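PDB 6KGV: penicillin-binding protein PbpB from Mycobacterium tuberculosis, which synthesises cross-linked cell-wall peptidoglycan from lipid intermediates and carries a penicillin-sensitive transpeptidase domain. Local coordinates for residues 269-274 and 343-348; 404-409 and 431-436; 493-498 and 512-517. One frame throughout, in Å; residues are numbered along the deposited sequence.

How the contacts relate
Following the chain from the N terminus, the three contacts close three loops in series, none nesting in or crossing another. Contact 1 comes first, closing 68 intervening residues by setting the start of helix 272-281 against the end of helix 326-347. Contact 2 then joins the ends of an excursion between helices 390-401 and 436-446, and contact 3 pairs the two strands of a hairpin in the main sheet. Contact 1 links the other two: 343-348 abuts contact 2 on the helical side, whereas V270 of 269-274 packs against T497 of contact 3, and the bound antibiotic touches contacts 1 and 3. Contacts 2 and 3 stay about 11 Å apart at their nearest atoms.

Contact 1 (269-274 and 343-348); sequences SVNKIV and DMLRKF. With AXL (2-{1-[2-amino-2-(4-hydroxy-phenyl)-acetylamino]-2-oxo-ethyl}-5,5-dimethyl-thiazolidine-4-carboxylic acid), chain F.
V274 meets M344, L345 and F348, with N271 and I273 adding lighter touches, where the beginning of helix 272-281 rests on the last turn of helix 326-347. The first segment opens with the chemistry. S269 OG is bonded covalently to C1 of the ligand, an acyl-ester, while S269 N donates to the acyl carbonyl oxygen O1 of the ligand over 2.7 Å, as in the oxyanion hole of penicillin-recognising enzymes.

Two residues on, the amide end of N271 reaches L345. Its ND2 bonds L380 O, and this buried side chain crosses that of L345 at nearly a right angle, N271 ND2 lying 4.2 Å from L345 CD2. The extended chain of K272 then brings NZ back to S269 OG for a weak bond of 3.4 Å; S324 and N326 also bond this amine. S269 and K272 fit the SxxK signature of penicillin-binding transpeptidases, with S269 as the acylated serine, in its usual place at the start of a helix.

I273 touches the F348 ring with CD1, 4.4 Å from F348 CE1, and with its carbonyl oxygen. V274 does most of the work. With CG1 anti to the backbone N (chi1 -178°) and CG2 beside it, the two methyls meet different residues of 343-348: CG1 of V274 sits 3.7 Å from M344 CG and 4.1 Å from L345 CD2, whereas V274 CG2 approaches the ring of F348 obliquely, 3.9 Å from CD2. M396 of helix 390-401 also touches that ring.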
loop_
_atom_site.group_PDB
_atom_site.type_symbol
_atom_site.label_atom_id
_atom_site.label_comp_id
_atom_site.label_asym_id
_atom_site.label_seq_id
_atom_site.Cartn_x
_atom_site.Cartn_y
_atom_site.Cartn_z
ATOM N N SER A 269 -0.143 7.523 -11.856
ATOM C CA SER A 269 -0.797 8.722 -11.357
ATOM C C SER A 269 -1.053 8.722 -9.858
ATOM O O SER A 269 -1.346 9.792 -9.315
ATOM C CB SER A 269 -2.113 8.922 -12.092
ATOM O OG SER A 269 -1.833 9.301 -13.405
ATOM N N VAL A 270 -0.959 7.584 -9.160
ATOM C CA VAL A 270 -1.094 7.683 -7.709
ATOM C C VAL A 270 0.074 8.441 -7.110
ATOM O O VAL A 270 -0.024 8.932 -5.985
ATOM C CB VAL A 270 -1.219 6.321 -7.019
ATOM C CG1 VAL A 270 -2.562 5.714 -7.346
ATOM C CG2 VAL A 270 -0.065 5.412 -7.434
ATOM N N ASN A 271 1.182 8.553 -7.836
ATOM C CA ASN A 271 2.263 9.406 -7.374
ATOM C C ASN A 271 1.872 10.879 -7.330
ATOM O O ASN A 271 2.582 11.671 -6.712
ATOM C CB ASN A 271 3.472 9.221 -8.283
ATOM C CG ASN A 271 4.768 9.488 -7.574
ATOM O OD1 ASN A 271 4.986 8.997 -6.467
ATOM N ND2 ASN A 271 5.644 10.279 -8.200
ATOM N N LYS A 272 0.776 11.278 -7.973
ATOM C CA LYS A 272 0.481 12.697 -8.067
ATOM C C LYS A 272 0.189 13.324 -6.714
ATOM O O LYS A 272 0.118 14.552 -6.632
ATOM C CB LYS A 272 -0.681 12.928 -9.035
ATOM C CG LYS A 272 -0.310 12.667 -10.502
ATOM C CD LYS A 272 -1.518 12.865 -11.431
ATOM C CE LYS A 272 -1.146 12.711 -12.918
ATOM N NZ LYS A 272 -2.350 12.623 -13.812
ATOM N N ILE A 273 0.028 12.514 -5.664
ATOM C CA ILE A 273 -0.056 13.030 -4.308
ATOM C C ILE A 273 1.182 13.853 -3.956
ATOM O O ILE A 273 1.107 14.800 -3.163
ATOM C CB ILE A 273 -0.257 11.863 -3.322
ATOM C CG1 ILE A 273 -0.652 12.396 -1.942
ATOM C CG2 ILE A 273 1.022 11.000 -3.213
ATOM C CD1 ILE A 273 -0.582 11.348 -0.839
ATOM N N VAL A 274 2.340 13.515 -4.518
ATOM C CA VAL A 274 3.542 14.277 -4.197
ATOM C C VAL A 274 3.435 15.689 -4.761
ATOM O O VAL A 274 3.588 16.679 -4.036
ATOM C CB VAL A 274 4.798 13.544 -4.698
ATOM C CG1 VAL A 274 6.066 14.316 -4.332
ATOM C CG2 VAL A 274 4.840 12.157 -4.088
ATOM N N ASP A 343 12.927 16.810 -3.109
ATOM C CA ASP A 343 12.985 16.811 -1.656
ATOM C C ASP A 343 11.736 16.167 -1.071
ATOM O O ASP A 343 11.821 15.376 -0.126
ATOM C CB ASP A 343 13.171 18.229 -1.119
ATOM C CG ASP A 343 13.107 18.277 0.393
ATOM O OD1 ASP A 343 13.950 17.622 1.037
ATOM O OD2 ASP A 343 12.206 18.941 0.944
ATOM N N MET A 344 10.577 16.437 -1.674
ATOM C CA MET A 344 9.322 15.909 -1.149
ATOM C C MET A 344 9.182 14.411 -1.429
ATOM O O MET A 344 8.650 13.667 -0.594
ATOM C CB MET A 344 8.166 16.712 -1.740
ATOM C CG MET A 344 6.787 16.274 -1.322
ATOM S SD MET A 344 6.352 16.981 0.245
ATOM C CE MET A 344 6.254 18.722 -0.164
ATOM N N LEU A 345 9.649 13.944 -2.592
ATOM C CA LEU A 345 9.762 12.504 -2.821
ATOM C C LEU A 345 10.468 11.829 -1.655
ATOM O O LEU A 345 9.980 10.842 -1.093
ATOM C CB LEU A 345 10.537 12.221 -4.107
ATOM C CG LEU A 345 9.899 12.446 -5.462
ATOM C CD1 LEU A 345 10.943 12.188 -6.534
ATOM C CD2 LEU A 345 8.704 11.520 -5.643
ATOM N N ARG A 346 11.626 12.368 -1.274
ATOM C CA ARG A 346 12.381 11.804 -0.161
ATOM C C ARG A 346 11.586 11.867 1.139
ATOM O O ARG A 346 11.503 10.874 1.867
ATOM C CB ARG A 346 13.718 12.530 -0.033
ATOM C CG ARG A 346 14.717 12.136 -1.114
ATOM C CD ARG A 346 15.398 10.811 -0.774
ATOM N NE ARG A 346 15.592 9.976 -1.959
ATOM C CZ ARG A 346 16.224 8.805 -1.956
ATOM N NH1 ARG A 346 16.743 8.334 -0.826
ATOM N NH2 ARG A 346 16.351 8.115 -3.088
ATOM N N LYS A 347 10.968 13.011 1.440
ATOM C CA LYS A 347 10.172 13.100 2.663
ATOM C C LYS A 347 9.035 12.079 2.673
ATOM O O LYS A 347 8.747 11.469 3.713
ATOM C CB LYS A 347 9.627 14.520 2.843
ATOM C CG LYS A 347 10.581 15.456 3.578
ATOM C CD LYS A 347 9.917 16.789 3.905
ATOM C CE LYS A 347 10.879 17.729 4.640
ATOM N NZ LYS A 347 12.000 18.197 3.754
ATOM N N PHE A 348 8.377 11.869 1.527
ATOM C CA PHE A 348 7.362 10.824 1.483
ATOM C C PHE A 348 7.948 9.414 1.601
ATOM O O PHE A 348 7.182 8.447 1.654
ATOM C CB PHE A 348 6.535 10.945 0.201
ATOM C CG PHE A 348 5.359 11.873 0.325
ATOM C CD1 PHE A 348 4.256 11.519 1.102
ATOM C CD2 PHE A 348 5.343 13.090 -0.341
ATOM C CE1 PHE A 348 3.153 12.373 1.222
ATOM C CE2 PHE A 348 4.248 13.950 -0.228
ATOM C CZ PHE A 348 3.152 13.593 0.561
HETATM C C1 AXL F . -1.664 8.407 -14.393
HETATM O O1 AXL F . -1.698 7.220 -14.070
HETATM C C2 AXL F . -1.990 8.865 -15.811
HETATM C C3 AXL F . -3.423 9.372 -15.739
HETATM S S4 AXL F . -4.362 9.077 -17.209
HETATM C C5 AXL F . -5.600 8.048 -16.462
HETATM C C51 AXL F . -6.860 8.875 -16.199
HETATM C C52 AXL F . -5.949 6.851 -17.363
HETATM C C6 AXL F . -4.957 7.554 -15.165
HETATM C C61 AXL F . -5.943 7.175 -14.108
HETATM O O62 AXL F . -6.536 6.080 -14.208
HETATM O O63 AXL F . -6.122 7.970 -13.158
HETATM N N7 AXL F . -4.083 8.603 -14.711
HETATM N N8 AXL F . -1.851 7.808 -16.803
HETATM C C9 AXL F . -1.056 7.900 -17.884
HETATM O O91 AXL F . -0.508 8.936 -18.227
HETATM C C10 AXL F . -0.827 6.640 -18.696
HETATM N N11 AXL F . 0.264 6.810 -19.640
HETATM C C12 AXL F . -2.037 6.247 -19.448
HETATM C C13 AXL F . -2.657 5.055 -19.128
HETATM C C14 AXL F . -3.799 4.635 -19.807
HETATM C C15 AXL F . -4.319 5.426 -20.823
HETATM C C16 AXL F . -3.701 6.631 -21.152
HETATM C C17 AXL F . -2.553 7.040 -20.470
HETATM O O18 AXL F . -5.432 5.010 -21.481
#

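Contact 2 (404-409 and 431-436); sequences GVRVPP and IRVVSA
G404-P408 and I431-S435 run antiparallel, their end-to-end directions 167° apart, with R406 and I431 as a hydrogen-bonded pair and V405 opposite R432 as a non-hydrogen-bonded one. R406 N gives to I431 O over 2.8 Å, and I431 N returns the bond to R406 O at 3.0 Å. Beyond the ladder G404 O becomes the fixed point. V433 N reaches it at 2.8 Å, and V434 N adds a weak bond. G404 itself has backbone angles (phi 95°) at which a beta carbon would be jammed against its own chain and against V434 O.

The two arginines are held over hydrocarbon in different ways. R406 and I431 lie side by side, pointing alike, and the bend of R406 at chi3 (70°) turns its guanidinium so that I431 CD1 sits over one face, 3.2 Å from NH2. Its NE bonds K347 O at the end of helix 326-347, while R406 CB rests 3.7 Å from V433 CG2. On the face carrying V405 and R432, V405 CG2 lies over the R432 guanidinium, 3.3 Å from NH2 and towards the rim of the group. R432 NH1 is fixed in turn by V434 O, 2.8 Å away and close to the guanidinium plane, and by D403 O; two carbonyls therefore probably set the rotation of that group.

S435 then N-caps the helix beginning at A436, its OG bonding T438 N. This two-stranded antiparallel ribbon lies at the base of an excursion whose strands 412-416 and 422-424 join the sheet containing the N-terminal strands.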
loop_
_atom_site.group_PDB
_atom_site.type_symbol
_atom_site.label_atom_id
_atom_site.label_comp_id
_atom_site.label_asym_id
_atom_site.label_seq_id
_atom_site.Cartn_x
_atom_site.Cartn_y
_atom_site.Cartn_z
ATOM N N GLY A 404 -0.145 15.078 7.892
ATOM C CA GLY A 404 1.121 15.449 7.311
ATOM C C GLY A 404 2.324 14.813 7.949
ATOM O O GLY A 404 3.443 15.071 7.494
ATOM N N VAL A 405 2.134 14.008 8.987
ATOM C CA VAL A 405 3.225 13.338 9.683
ATOM C C VAL A 405 3.234 11.885 9.246
ATOM O O VAL A 405 2.309 11.118 9.551
ATOM C CB VAL A 405 3.097 13.475 11.209
ATOM C CG1 VAL A 405 4.135 12.623 11.912
ATOM C CG2 VAL A 405 3.284 14.946 11.606
ATOM N N ARG A 406 4.273 11.510 8.510
ATOM C CA ARG A 406 4.423 10.137 8.049
ATOM C C ARG A 406 5.020 9.283 9.154
ATOM O O ARG A 406 6.058 9.628 9.721
ATOM C CB ARG A 406 5.313 10.087 6.813
ATOM C CG ARG A 406 5.485 8.704 6.220
ATOM C CD ARG A 406 6.134 8.805 4.865
ATOM N NE ARG A 406 7.538 9.211 4.897
ATOM C CZ ARG A 406 8.542 8.393 5.212
ATOM N NH1 ARG A 406 8.302 7.130 5.556
ATOM N NH2 ARG A 406 9.790 8.830 5.179
ATOM N N VAL A 407 4.361 8.168 9.456
ATOM C CA VAL A 407 4.854 7.228 10.451
ATOM C C VAL A 407 5.192 5.930 9.721
ATOM O O VAL A 407 4.292 5.269 9.177
ATOM C CB VAL A 407 3.831 7.006 11.577
ATOM C CG1 VAL A 407 4.399 6.062 12.616
ATOM C CG2 VAL A 407 3.429 8.340 12.229
ATOM N N PRO A 408 6.461 5.535 9.673
ATOM C CA PRO A 408 6.832 4.333 8.936
ATOM C C PRO A 408 6.041 3.131 9.416
ATOM O O PRO A 408 5.902 2.894 10.631
ATOM C CB PRO A 408 8.329 4.187 9.234
ATOM C CG PRO A 408 8.800 5.611 9.389
ATOM C CD PRO A 408 7.644 6.279 10.146
ATOM N N PRO A 409 5.474 2.366 8.483
ATOM C CA PRO A 409 4.604 1.256 8.874
ATOM C C PRO A 409 5.367 0.175 9.621
ATOM O O PRO A 409 6.575 0.013 9.471
ATOM C CB PRO A 409 4.052 0.745 7.533
ATOM C CG PRO A 409 4.914 1.373 6.474
ATOM C CD PRO A 409 5.405 2.656 7.044
ATOM N N ILE A 431 7.938 11.708 10.920
ATOM C CA ILE A 431 8.564 12.467 9.838
ATOM C C ILE A 431 7.536 13.453 9.295
ATOM O O ILE A 431 6.551 13.044 8.663
ATOM C CB ILE A 431 9.071 11.562 8.710
ATOM C CG1 ILE A 431 10.063 10.545 9.259
ATOM C CG2 ILE A 431 9.674 12.391 7.586
ATOM C CD1 ILE A 431 10.424 9.533 8.269
ATOM N N ARG A 432 7.761 14.747 9.509
ATOM C CA ARG A 432 6.815 15.711 8.983
ATOM C C ARG A 432 7.093 15.940 7.504
ATOM O O ARG A 432 8.205 16.326 7.120
ATOM C CB ARG A 432 6.843 17.040 9.726
ATOM C CG ARG A 432 5.824 17.949 9.044
ATOM C CD ARG A 432 5.365 19.052 9.861
ATOM N NE ARG A 432 4.623 18.663 11.056
ATOM C CZ ARG A 432 3.323 18.398 11.090
ATOM N NH1 ARG A 432 2.603 18.403 9.973
ATOM N NH2 ARG A 432 2.742 18.109 12.248
ATOM N N VAL A 433 6.076 15.698 6.684
ATOM C CA VAL A 433 6.168 15.842 5.240
ATOM C C VAL A 433 5.627 17.191 4.793
ATOM O O VAL A 433 6.254 17.894 4.004
ATOM C CB VAL A 433 5.422 14.670 4.558
ATOM C CG1 VAL A 433 5.530 14.757 3.044
ATOM C CG2 VAL A 433 5.971 13.341 5.074
ATOM N N VAL A 434 4.469 17.566 5.319
ATOM C CA VAL A 434 3.781 18.810 5.016
ATOM C C VAL A 434 3.006 19.191 6.269
ATOM O O VAL A 434 2.812 18.370 7.168
ATOM C CB VAL A 434 2.807 18.671 3.821
ATOM C CG1 VAL A 434 3.542 18.320 2.551
ATOM C CG2 VAL A 434 1.742 17.648 4.165
ATOM N N SER A 435 2.516 20.429 6.317
ATOM C CA SER A 435 1.790 20.853 7.507
ATOM C C SER A 435 0.461 20.107 7.616
ATOM O O SER A 435 -0.020 19.486 6.655
ATOM C CB SER A 435 1.547 22.366 7.488
ATOM O OG SER A 435 0.423 22.744 6.683
ATOM N N ALA A 436 -0.130 20.166 8.815
ATOM C CA ALA A 436 -1.481 19.650 9.006
ATOM C C ALA A 436 -2.476 20.363 8.098
ATOM O O ALA A 436 -3.384 19.729 7.534
ATOM C CB ALA A 436 -1.904 19.788 10.472
#

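Contact 3 (493-498 and 512-517); sequences VYWITF and GIMLDN. With AXL (2-{1-[2-amino-2-(4-hydroxy-phenyl)-acetylamino]-2-oxo-ethyl}-5,5-dimethyl-thiazolidine-4-carboxylic acid), chain F.
I496 O is gripped from the neighbouring strand by L515 N at 2.7 Å, a nearly straight bond (167°), and by a CA-H...O contact from M514 CA at 3.1 Å. I496 N answers to L515 O over 2.8 Å, completing one hydrogen-bonded pair; F498 and I513 form the next. At the other end N517 leaves the strand with a left-handed backbone conformation. N517 N keeps a weak bond to Y494 O, and its side chain adds a second link. CG lies anti to the backbone N (chi1 -165°), which carries OD1 back to Y494 N at 3.1 Å. That donor sits above the carbonyl plane of the amide instead of in line with a lone pair, while the V493 side chain crosses that of N517 at about a right angle, V493 CG1 lying 3.6 Å from N517 CG.

On the face bearing W495, T497, M514 and D516, the bent chain of M514 makes a Met-aromatic contact. Its SD approaches the indole obliquely, 3.7 Å from W495 CD1, and its CG touches T497 CG2. The ring of F265 also meets the W495 indole, and D516 OD1 is taken by Q481. The other face, of I496, F498, I513 and L515, is buried: I496 CB and L515 CB meet directly, and F534 of helix 531-544 packs on both F498 and I513.

Y494 turns its ring to the ligand, CE1 coming 3.8 Å from C14 of the hydroxyphenyl group, C14 lying oblique to the Y494 ring. Next to 493-498 runs strand 473-483, whose T476 and T478 bond the antibiotic and whose K475 probably begins the KTG motif. A hairpin beside that strand, in an antiparallel sheet backed by a C-terminal helix, is the familiar core of the penicillin-binding transpeptidase fold, with the active-site cleft running beside strand 473-483.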
loop_
_atom_site.group_PDB
_atom_site.type_symbol
_atom_site.label_atom_id
_atom_site.label_comp_id
_atom_site.label_asym_id
_atom_site.label_seq_id
_atom_site.Cartn_x
_atom_site.Cartn_y
_atom_site.Cartn_z
ATOM N N VAL A 493 -0.297 -2.509 -21.489
ATOM C CA VAL A 493 -0.032 -3.314 -20.295
ATOM C C VAL A 493 0.210 -2.363 -19.130
ATOM O O VAL A 493 1.163 -1.572 -19.156
ATOM C CB VAL A 493 1.163 -4.260 -20.492
ATOM C CG1 VAL A 493 1.319 -5.189 -19.280
ATOM C CG2 VAL A 493 0.999 -5.070 -21.789
ATOM N N TYR A 494 -0.632 -2.453 -18.100
ATOM C CA TYR A 494 -0.627 -1.462 -17.034
ATOM C C TYR A 494 -0.533 -2.093 -15.654
ATOM O O TYR A 494 -0.996 -3.209 -15.424
ATOM C CB TYR A 494 -1.890 -0.593 -17.073
ATOM C CG TYR A 494 -2.196 -0.016 -18.432
ATOM C CD1 TYR A 494 -1.401 0.985 -18.980
ATOM C CD2 TYR A 494 -3.291 -0.452 -19.158
ATOM C CE1 TYR A 494 -1.686 1.526 -20.228
ATOM C CE2 TYR A 494 -3.590 0.083 -20.400
ATOM C CZ TYR A 494 -2.779 1.070 -20.932
ATOM O OH TYR A 494 -3.064 1.603 -22.175
ATOM N N TRP A 495 0.083 -1.356 -14.735
ATOM C CA TRP A 495 -0.206 -1.499 -13.318
ATOM C C TRP A 495 -1.359 -0.561 -13.012
ATOM O O TRP A 495 -1.272 0.633 -13.304
ATOM C CB TRP A 495 0.994 -1.146 -12.440
ATOM C CG TRP A 495 2.135 -2.118 -12.502
ATOM C CD1 TRP A 495 2.164 -3.400 -12.012
ATOM C CD2 TRP A 495 3.436 -1.868 -13.045
ATOM N NE1 TRP A 495 3.403 -3.971 -12.236
ATOM C CE2 TRP A 495 4.202 -3.053 -12.866
ATOM C CE3 TRP A 495 4.028 -0.763 -13.672
ATOM C CZ2 TRP A 495 5.525 -3.158 -13.287
ATOM C CZ3 TRP A 495 5.345 -0.868 -14.091
ATOM C CH2 TRP A 495 6.083 -2.062 -13.899
ATOM N N ILE A 496 -2.443 -1.098 -12.462
ATOM C CA ILE A 496 -3.571 -0.300 -12.004
ATOM C C ILE A 496 -3.431 -0.147 -10.494
ATOM O O ILE A 496 -3.166 -1.132 -9.788
ATOM C CB ILE A 496 -4.910 -0.960 -12.375
ATOM C CG1 ILE A 496 -5.021 -1.156 -13.897
ATOM C CG2 ILE A 496 -6.064 -0.165 -11.813
ATOM C CD1 ILE A 496 -4.705 0.049 -14.727
ATOM N N THR A 497 -3.578 1.085 -10.000
ATOM C CA THR A 497 -3.416 1.391 -8.587
ATOM C C THR A 497 -4.580 2.227 -8.091
ATOM O O THR A 497 -5.188 3.000 -8.843
ATOM C CB THR A 497 -2.120 2.168 -8.298
ATOM O OG1 THR A 497 -1.976 3.226 -9.255
ATOM C CG2 THR A 497 -0.902 1.252 -8.371
ATOM N N PHE A 498 -4.879 2.061 -6.807
ATOM C CA PHE A 498 -5.724 2.997 -6.090
ATOM C C PHE A 498 -5.175 3.104 -4.678
ATOM O O PHE A 498 -4.699 2.116 -4.115
ATOM C CB PHE A 498 -7.205 2.564 -6.078
ATOM C CG PHE A 498 -8.165 3.678 -5.674
ATOM C CD1 PHE A 498 -8.394 3.964 -4.337
ATOM C CD2 PHE A 498 -8.816 4.439 -6.636
ATOM C CE1 PHE A 498 -9.261 4.983 -3.959
ATOM C CE2 PHE A 498 -9.691 5.463 -6.271
ATOM C CZ PHE A 498 -9.908 5.736 -4.926
ATOM N N GLY A 512 -4.217 0.789 0.150
ATOM C CA GLY A 512 -3.494 0.783 -1.119
ATOM C C GLY A 512 -3.714 -0.509 -1.883
ATOM O O GLY A 512 -3.710 -1.596 -1.298
ATOM N N ILE A 513 -3.894 -0.389 -3.196
ATOM C CA ILE A 513 -4.248 -1.520 -4.053
ATOM C C ILE A 513 -3.438 -1.441 -5.337
ATOM O O ILE A 513 -3.315 -0.369 -5.935
ATOM C CB ILE A 513 -5.756 -1.529 -4.405
ATOM C CG1 ILE A 513 -6.630 -1.606 -3.158
ATOM C CG2 ILE A 513 -6.087 -2.707 -5.344
ATOM C CD1 ILE A 513 -8.108 -1.199 -3.421
ATOM N N MET A 514 -2.935 -2.580 -5.799
ATOM C CA MET A 514 -2.390 -2.655 -7.148
ATOM C C MET A 514 -2.932 -3.885 -7.876
ATOM O O MET A 514 -2.998 -4.978 -7.313
ATOM C CB MET A 514 -0.842 -2.657 -7.131
ATOM C CG MET A 514 -0.221 -2.636 -8.526
ATOM S SD MET A 514 -0.033 -4.318 -9.197
ATOM C CE MET A 514 1.408 -4.842 -8.253
ATOM N N LEU A 515 -3.351 -3.692 -9.123
ATOM C CA LEU A 515 -3.772 -4.780 -10.011
ATOM C C LEU A 515 -2.767 -4.859 -11.146
ATOM O O LEU A 515 -2.533 -3.864 -11.840
ATOM C CB LEU A 515 -5.171 -4.552 -10.588
ATOM C CG LEU A 515 -6.468 -4.744 -9.797
ATOM C CD1 LEU A 515 -6.381 -4.111 -8.466
ATOM C CD2 LEU A 515 -7.635 -4.128 -10.560
ATOM N N ASP A 516 -2.163 -6.022 -11.325
ATOM C CA ASP A 516 -1.172 -6.203 -12.377
ATOM C C ASP A 516 -1.908 -6.562 -13.664
ATOM O O ASP A 516 -2.260 -7.726 -13.896
ATOM C CB ASP A 516 -0.154 -7.269 -11.992
ATOM C CG ASP A 516 0.908 -7.446 -13.056
ATOM O OD1 ASP A 516 0.801 -6.787 -14.121
ATOM O OD2 ASP A 516 1.840 -8.236 -12.832
ATOM N N ASN A 517 -2.137 -5.546 -14.497
ATOM C CA ASN A 517 -2.662 -5.630 -15.854
ATOM C C ASN A 517 -3.995 -6.365 -15.922
ATOM O O ASN A 517 -4.101 -7.418 -16.559
ATOM C CB ASN A 517 -1.645 -6.298 -16.782
ATOM C CG ASN A 517 -1.979 -6.071 -18.256
ATOM O OD1 ASN A 517 -2.310 -4.948 -18.672
ATOM N ND2 ASN A 517 -1.925 -7.134 -19.041
HETATM C C1 AXL F . -1.664 8.407 -14.393
HETATM O O1 AXL F . -1.698 7.220 -14.070
HETATM C C2 AXL F . -1.990 8.865 -15.811
HETATM C C3 AXL F . -3.423 9.372 -15.739
HETATM S S4 AXL F . -4.362 9.077 -17.209
HETATM C C5 AXL F . -5.600 8.048 -16.462
HETATM C C51 AXL F . -6.860 8.875 -16.199
HETATM C C52 AXL F . -5.949 6.851 -17.363
HETATM C C6 AXL F . -4.957 7.554 -15.165
HETATM C C61 AXL F . -5.943 7.175 -14.108
HETATM O O62 AXL F . -6.536 6.080 -14.208
HETATM O O63 AXL F . -6.122 7.970 -13.158
HETATM N N7 AXL F . -4.083 8.603 -14.711
HETATM N N8 AXL F . -1.851 7.808 -16.803
HETATM C C9 AXL F . -1.056 7.900 -17.884
HETATM O O91 AXL F . -0.508 8.936 -18.227
HETATM C C10 AXL F . -0.827 6.640 -18.696
HETATM N N11 AXL F . 0.264 6.810 -19.640
HETATM C C12 AXL F . -2.037 6.247 -19.448
HETATM C C13 AXL F . -2.657 5.055 -19.128
HETATM C C14 AXL F . -3.799 4.635 -19.807
HETATM C C15 AXL F . -4.319 5.426 -20.823
HETATM C C16 AXL F . -3.701 6.631 -21.152
HETATM C C17 AXL F . -2.553 7.040 -20.470
HETATM O O18 AXL F . -5.432 5.010 -21.481
#